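Long-range contacts in small TOPRIM domain protein (PDB 2FCJ), which is of unknown function but consists largely of a Toprim domain, a fold shared with topoisomerases and DnaG-type primases, and so may act on nucleic acids: residues R2-V7 / N24-I29; Y51-L56 / P75-L80. One frame throughout, in Å; residues are numbered along the deposited sequence. Where two conformers were deposited one is given.

How the contacts relate
Contact 1 (2-7 with 24-29) and contact 2 (51-56 with 75-80) each close a beta-alpha-beta unit, and they follow one another in series along the chain. Both belong to a single parallel sheet ordered 28-31, 6-10, 52-56, 78-80, so each joins a central strand to an outer one. Their centres lie about 13 Å apart. The seam between the two central strands is direct: the nitrogen D52 N is 2.8 Å from E5 O, and Y54 N is 2.9 Å from V7 O, both probable hydrogen bonds. Together the contacts account for both outer seams of this Toprim-type sheet, contact 1 at the surface and contact 2 buried.

Contact 1: R2-V7 / N24-I29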
loop_
_atom_site.group_PDB
_atom_site.type_symbol
_atom_site.label_atom_id
_atom_site.label_comp_id
_atom_site.label_asym_id
_atom_site.label_seq_id
_atom_site.Cartn_x
_atom_site.Cartn_y
_atom_site.Cartn_z
ATOM N N ARG A 2 14.796 14.969 -4.885
ATOM C CA ARG A 2 14.247 15.298 -3.587
ATOM C C ARG A 2 14.076 14.038 -2.743
ATOM O O ARG A 2 14.140 12.913 -3.255
ATOM C CB ARG A 2 12.928 16.018 -3.782
ATOM C CG ARG A 2 13.131 17.360 -4.477
ATOM C CD ARG A 2 11.891 17.788 -5.205
ATOM N NE ARG A 2 10.916 18.339 -4.276
ATOM C CZ ARG A 2 10.890 19.613 -3.902
ATOM N NH1 ARG A 2 11.786 20.461 -4.385
ATOM N NH2 ARG A 2 9.987 20.030 -3.026
ATOM N N ARG A 3 13.956 14.211 -1.443
ATOM C CA ARG A 3 13.904 13.084 -0.550
ATOM C C ARG A 3 12.623 12.288 -0.775
ATOM O O ARG A 3 11.565 12.818 -1.100
ATOM C CB ARG A 3 14.001 13.555 0.892
ATOM C CG ARG A 3 12.765 14.293 1.397
ATOM C CD ARG A 3 13.140 15.195 2.572
ATOM N NE ARG A 3 13.642 14.424 3.697
ATOM C CZ ARG A 3 14.376 14.910 4.681
ATOM N NH1 ARG A 3 14.747 14.119 5.678
ATOM N NH2 ARG A 3 14.649 16.190 4.725
ATOM N N VAL A 4 12.723 10.980 -0.641
ATOM C CA VAL A 4 11.551 10.134 -0.777
ATOM C C VAL A 4 10.792 10.115 0.541
ATOM O O VAL A 4 11.402 9.907 1.600
ATOM C CB VAL A 4 11.965 8.701 -1.188
ATOM C CG1 VAL A 4 10.751 7.782 -1.200
ATOM C CG2 VAL A 4 12.627 8.726 -2.540
ATOM N N GLU A 5 9.503 10.457 0.486
ATOM C CA GLU A 5 8.676 10.566 1.694
ATOM C C GLU A 5 7.536 9.565 1.738
ATOM O O GLU A 5 7.024 9.232 2.810
ATOM C CB GLU A 5 8.081 11.966 1.812
ATOM C CG GLU A 5 9.096 13.080 1.738
ATOM C CD GLU A 5 8.708 14.260 2.591
ATOM O OE1 GLU A 5 7.545 14.706 2.506
ATOM O OE2 GLU A 5 9.564 14.720 3.358
ATOM N N LYS A 6 7.119 9.091 0.576
ATOM C CA LYS A 6 5.940 8.241 0.494
ATOM C C LYS A 6 6.309 6.798 0.664
ATOM O O LYS A 6 7.280 6.320 0.096
ATOM C CB LYS A 6 5.254 8.448 -0.839
ATOM C CG LYS A 6 4.745 9.861 -1.006
ATOM C CD LYS A 6 4.020 10.015 -2.328
ATOM C CE LYS A 6 3.838 11.479 -2.676
ATOM N NZ LYS A 6 2.929 11.607 -3.843
ATOM N N VAL A 7 5.414 6.078 1.340
ATOM C CA VAL A 7 5.576 4.662 1.614
ATOM C C VAL A 7 4.225 3.967 1.429
ATOM O O VAL A 7 3.210 4.445 1.957
ATOM C CB VAL A 7 6.013 4.445 3.067
ATOM C CG1 VAL A 7 6.184 2.952 3.353
ATOM C CG2 VAL A 7 7.313 5.201 3.358
ATOM N N ASN A 24 5.116 6.281 -10.962
ATOM C CA ASN A 24 6.032 7.114 -11.739
ATOM C C ASN A 24 6.871 8.041 -10.865
ATOM O O ASN A 24 7.436 9.018 -11.350
ATOM C CB ASN A 24 5.261 7.929 -12.779
ATOM C CG ASN A 24 6.168 8.552 -13.827
ATOM O OD1 ASN A 24 7.124 7.935 -14.286
ATOM N ND2 ASN A 24 5.858 9.780 -14.213
ATOM N N GLU A 25 6.898 7.764 -9.566
ATOM C CA GLU A 25 7.809 8.437 -8.646
ATOM C C GLU A 25 8.382 7.375 -7.701
ATOM O O GLU A 25 7.800 6.300 -7.546
ATOM C CB GLU A 25 7.051 9.507 -7.858
ATOM C CG GLU A 25 5.868 8.976 -7.023
ATOM C CD GLU A 25 5.228 10.045 -6.162
ATOM O OE1 GLU A 25 5.995 10.740 -5.447
ATOM O OE2 GLU A 25 3.977 10.184 -6.145
ATOM N N PRO A 26 9.552 7.645 -7.097
ATOM C CA PRO A 26 10.102 6.694 -6.135
ATOM C C PRO A 26 9.255 6.619 -4.860
ATOM O O PRO A 26 8.866 7.636 -4.310
ATOM C CB PRO A 26 11.492 7.266 -5.827
ATOM C CG PRO A 26 11.392 8.695 -6.162
ATOM C CD PRO A 26 10.442 8.797 -7.310
ATOM N N VAL A 27 8.865 5.414 -4.490
ATOM C CA VAL A 27 8.039 5.211 -3.310
ATOM C C VAL A 27 8.610 3.980 -2.664
ATOM O O VAL A 27 8.965 3.036 -3.359
ATOM C CB VAL A 27 6.566 4.943 -3.712
ATOM C CG1 VAL A 27 5.750 4.472 -2.506
ATOM C CG2 VAL A 27 5.941 6.169 -4.359
ATOM N N VAL A 28 8.779 4.009 -1.341
ATOM C CA VAL A 28 9.187 2.804 -0.660
ATOM C C VAL A 28 7.972 1.900 -0.560
ATOM O O VAL A 28 6.938 2.312 -0.031
ATOM C CB VAL A 28 9.711 3.092 0.759
ATOM C CG1 VAL A 28 10.187 1.807 1.429
ATOM C CG2 VAL A 28 10.818 4.148 0.746
ATOM N N ILE A 29 8.110 0.668 -1.026
ATOM C CA ILE A 29 7.043 -0.308 -0.919
ATOM C C ILE A 29 7.471 -1.411 0.011
ATOM O O ILE A 29 8.479 -2.089 -0.236
ATOM C CB ILE A 29 6.659 -0.918 -2.273
ATOM C CG1 ILE A 29 6.360 0.187 -3.276
ATOM C CG2 ILE A 29 5.435 -1.812 -2.107
ATOM C CD1 ILE A 29 6.128 -0.332 -4.681
HETATM O O HOH W 1 5.508 13.218 -5.386
#
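The parallel pairing of V7 with V28 closes the beta-alpha-beta unit of strand 6-10, helix 13-22 and strand 28-31 at the N-terminal ends of its two strands. The backbones converge toward this point: the CA atoms of V4 and P26 are 6.5 Å apart, those of V7 and V28 only 4.7 Å. One backbone hydrogen bond spans the gap, from V28 N to K6 O at 3.1 Å, moderately bent with an N-H...O angle of 151°. A CA-H...O contact from V7 CA to V28 O (3.2 Å) accompanies it. The side chains of V7 and V28 run side by side on one face, and V4 adds its CG1 to V28 CG2 at 4.1 Å. The other methyl of V4, CG2, rests 3.8 Å from CB of the P26 ring, extending the apolar patch toward the chain start.

The charged end is made by K6 and E25. E25 CG stands between its backbone N and carbonyl carbon (chi1 59°), and from there the straight chain meets the extended K6 side chain at about a right angle. K6 NZ reaches E25 OE2 at 2.9 Å, on the syn side and 16° out of the carboxylate plane, forming a salt bridge; a water that donates to E25 OE1 is only weakly bonded to K6 NZ. OE2 also accepts a hydrogen bond from D107 N, so two donors hold it. With an alanine here instead of K6, the E25 carboxylate would probably lack its counter-charge and be freer to turn, with D107 N still bonded to OE2.

F106 forms a cation-pi pair with K6 and also touches E25 and V27. Beyond the pairing, V7 packs on L48 and Y51, both in the loop that leads into strand 52-56, and exchanges backbone bonds with D52 and Y54 of that strand, while I29 settles on V19 and A20 of helix 13-22.

Contact 2: Y51-L56 / P75-L80; sequences YDVYLL and PEAEHL
Y54 with E78 and L55 with H79 form the parallel bridges that close the beta-alpha-beta unit of strand 52-56, helix 61-73 and strand 78-80, the last an outer strand of the sheet; the two strand directions differ by 39°. Three short backbone bonds carry the tight part: E78 N to V53 O at 2.9 Å, L55 N to E78 O at 2.8 Å, and L80 N to L55 O, also 2.8 Å. Buried side chains fill in around them. CD1 of L80 lies 3.8 Å from CD1 of the Y54 ring, which it approaches obliquely, and on the other face of the sheet V53 CG1 meets A77 CB at 4.0 Å. There too, L55 sets CD2 over one face of the H79 imidazole, a CH-pi contact 4.2 Å from the centroid and 28° off the normal.

The solvent side is looser and belongs to E78. With CG anti to its backbone N (chi1 -178°), the outstretched side chain runs alongside Y54, bringing E78 OE1 to 3.3 Å from Y54 CE1, at an oblique approach to the ring. The Y54 hydroxyl donates to D52 OD2 at 2.8 Å, which probably holds the end of the Y54 side chain in place.

Helix 61-73 backs the L55 and H79 face: F70 touches L55 and A77, R67 and R71 touch H79, and R67 also bonds the backbone L80 O. On the opposite face L56 and L80 pack on L97 and L101 of helix 94-103, and F106 meets Y54 edge-to-face.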
loop_
_atom_site.group_PDB
_atom_site.type_symbol
_atom_site.label_atom_id
_atom_site.label_comp_id
_atom_site.label_asym_id
_atom_site.label_seq_id
_atom_site.Cartn_x
_atom_site.Cartn_y
_atom_site.Cartn_z
ATOM N N TYR A 51 7.190 10.214 7.710
ATOM C CA TYR A 51 6.915 9.777 6.347
ATOM C C TYR A 51 5.427 9.820 6.066
ATOM O O TYR A 51 4.598 9.919 6.985
ATOM C CB TYR A 51 7.403 8.349 6.118
ATOM C CG TYR A 51 8.886 8.238 5.889
ATOM C CD1 TYR A 51 9.395 7.970 4.626
ATOM C CD2 TYR A 51 9.780 8.391 6.940
ATOM C CE1 TYR A 51 10.754 7.837 4.428
ATOM C CE2 TYR A 51 11.141 8.257 6.746
ATOM C CZ TYR A 51 11.620 8.006 5.478
ATOM O OH TYR A 51 12.980 7.885 5.270
ATOM N N ASP A 52 5.085 9.715 4.793
ATOM C CA ASP A 52 3.708 9.754 4.338
ATOM C C ASP A 52 3.317 8.315 3.976
ATOM O O ASP A 52 3.657 7.819 2.899
ATOM C CB ASP A 52 3.605 10.687 3.114
ATOM C CG ASP A 52 2.186 10.905 2.641
ATOM O OD1 ASP A 52 1.242 10.687 3.418
ATOM O OD2 ASP A 52 2.007 11.357 1.484
ATOM N N VAL A 53 2.600 7.643 4.871
ATOM C CA VAL A 53 2.499 6.186 4.819
ATOM C C VAL A 53 1.063 5.775 4.504
ATOM O O VAL A 53 0.108 6.349 5.043
ATOM C CB VAL A 53 2.913 5.563 6.165
ATOM C CG1 VAL A 53 2.853 4.049 6.102
ATOM C CG2 VAL A 53 4.304 6.014 6.569
ATOM N N TYR A 54 0.939 4.748 3.661
ATOM C CA TYR A 54 -0.339 4.234 3.185
ATOM C C TYR A 54 -0.320 2.728 3.331
ATOM O O TYR A 54 0.722 2.094 3.129
ATOM C CB TYR A 54 -0.547 4.576 1.713
ATOM C CG TYR A 54 -0.518 6.063 1.428
ATOM C CD1 TYR A 54 -1.688 6.790 1.335
ATOM C CD2 TYR A 54 0.682 6.743 1.312
ATOM C CE1 TYR A 54 -1.657 8.160 1.080
ATOM C CE2 TYR A 54 0.713 8.104 1.051
ATOM C CZ TYR A 54 -0.458 8.793 0.947
ATOM O OH TYR A 54 -0.411 10.147 0.681
ATOM N N LEU A 55 -1.472 2.160 3.647
ATOM C CA LEU A 55 -1.677 0.715 3.649
ATOM C C LEU A 55 -2.711 0.343 2.588
ATOM O O LEU A 55 -3.850 0.831 2.619
ATOM C CB LEU A 55 -2.180 0.258 5.023
ATOM C CG LEU A 55 -2.555 -1.215 5.100
ATOM C CD1 LEU A 55 -1.356 -2.132 4.982
ATOM C CD2 LEU A 55 -3.309 -1.480 6.389
ATOM N N LEU A 56 -2.314 -0.539 1.675
ATOM C CA LEU A 56 -3.181 -1.048 0.612
ATOM C C LEU A 56 -3.357 -2.558 0.758
ATOM O O LEU A 56 -2.439 -3.314 0.446
ATOM C CB LEU A 56 -2.588 -0.716 -0.763
ATOM C CG LEU A 56 -3.346 -1.262 -1.986
ATOM C CD1 LEU A 56 -4.753 -0.676 -2.082
ATOM C CD2 LEU A 56 -2.558 -1.042 -3.271
ATOM N N PRO A 75 -1.560 3.785 13.699
ATOM C CA PRO A 75 -2.702 4.612 13.306
ATOM C C PRO A 75 -2.326 5.721 12.309
ATOM O O PRO A 75 -3.193 6.244 11.617
ATOM C CB PRO A 75 -3.169 5.197 14.649
ATOM C CG PRO A 75 -1.950 5.145 15.527
ATOM C CD PRO A 75 -1.290 3.864 15.150
ATOM N N GLU A 76 -1.029 5.980 12.164
ATOM C CA GLU A 76 -0.534 7.052 11.302
ATOM C C GLU A 76 -0.723 6.693 9.850
ATOM O O GLU A 76 -0.755 7.584 8.994
ATOM C CB GLU A 76 0.961 7.294 11.563
ATOM C CG GLU A 76 1.274 7.871 12.916
ATOM C CD GLU A 76 1.714 6.827 13.920
ATOM O OE1 GLU A 76 1.227 5.673 13.879
ATOM O OE2 GLU A 76 2.544 7.160 14.781
ATOM N N ALA A 77 -0.774 5.394 9.565
ATOM C CA ALA A 77 -0.860 4.921 8.196
ATOM C C ALA A 77 -2.251 5.152 7.643
ATOM O O ALA A 77 -3.255 4.771 8.265
ATOM C CB ALA A 77 -0.505 3.445 8.127
ATOM N N GLU A 78 -2.321 5.773 6.472
ATOM C CA GLU A 78 -3.596 6.021 5.810
ATOM C C GLU A 78 -4.044 4.808 5.007
ATOM O O GLU A 78 -3.264 4.241 4.230
ATOM C CB GLU A 78 -3.430 7.210 4.866
ATOM C CG GLU A 78 -4.676 7.636 4.131
ATOM C CD GLU A 78 -4.430 8.866 3.284
ATOM O OE1 GLU A 78 -3.395 9.527 3.499
ATOM O OE2 GLU A 78 -5.275 9.165 2.416
ATOM N N HIS A 79 -5.305 4.432 5.137
ATOM C CA HIS A 79 -5.800 3.251 4.451
ATOM C C HIS A 79 -6.307 3.552 3.047
ATOM O O HIS A 79 -7.121 4.459 2.862
ATOM C CB HIS A 79 -6.893 2.579 5.282
ATOM C CG HIS A 79 -6.393 2.014 6.573
ATOM N ND1 HIS A 79 -6.629 0.716 6.965
ATOM C CD2 HIS A 79 -5.614 2.562 7.536
ATOM C CE1 HIS A 79 -6.064 0.506 8.142
ATOM N NE2 HIS A 79 -5.394 1.591 8.481
ATOM N N LEU A 80 -5.780 2.829 2.066
ATOM C CA LEU A 80 -6.246 2.904 0.685
ATOM C C LEU A 80 -7.008 1.644 0.356
ATOM O O LEU A 80 -6.722 0.576 0.894
ATOM C CB LEU A 80 -5.055 3.009 -0.260
ATOM C CG LEU A 80 -4.212 4.267 -0.087
ATOM C CD1 LEU A 80 -3.099 4.283 -1.115
ATOM C CD2 LEU A 80 -5.096 5.495 -0.226
HETATM O O HOH W 2 1.746 8.627 7.562
#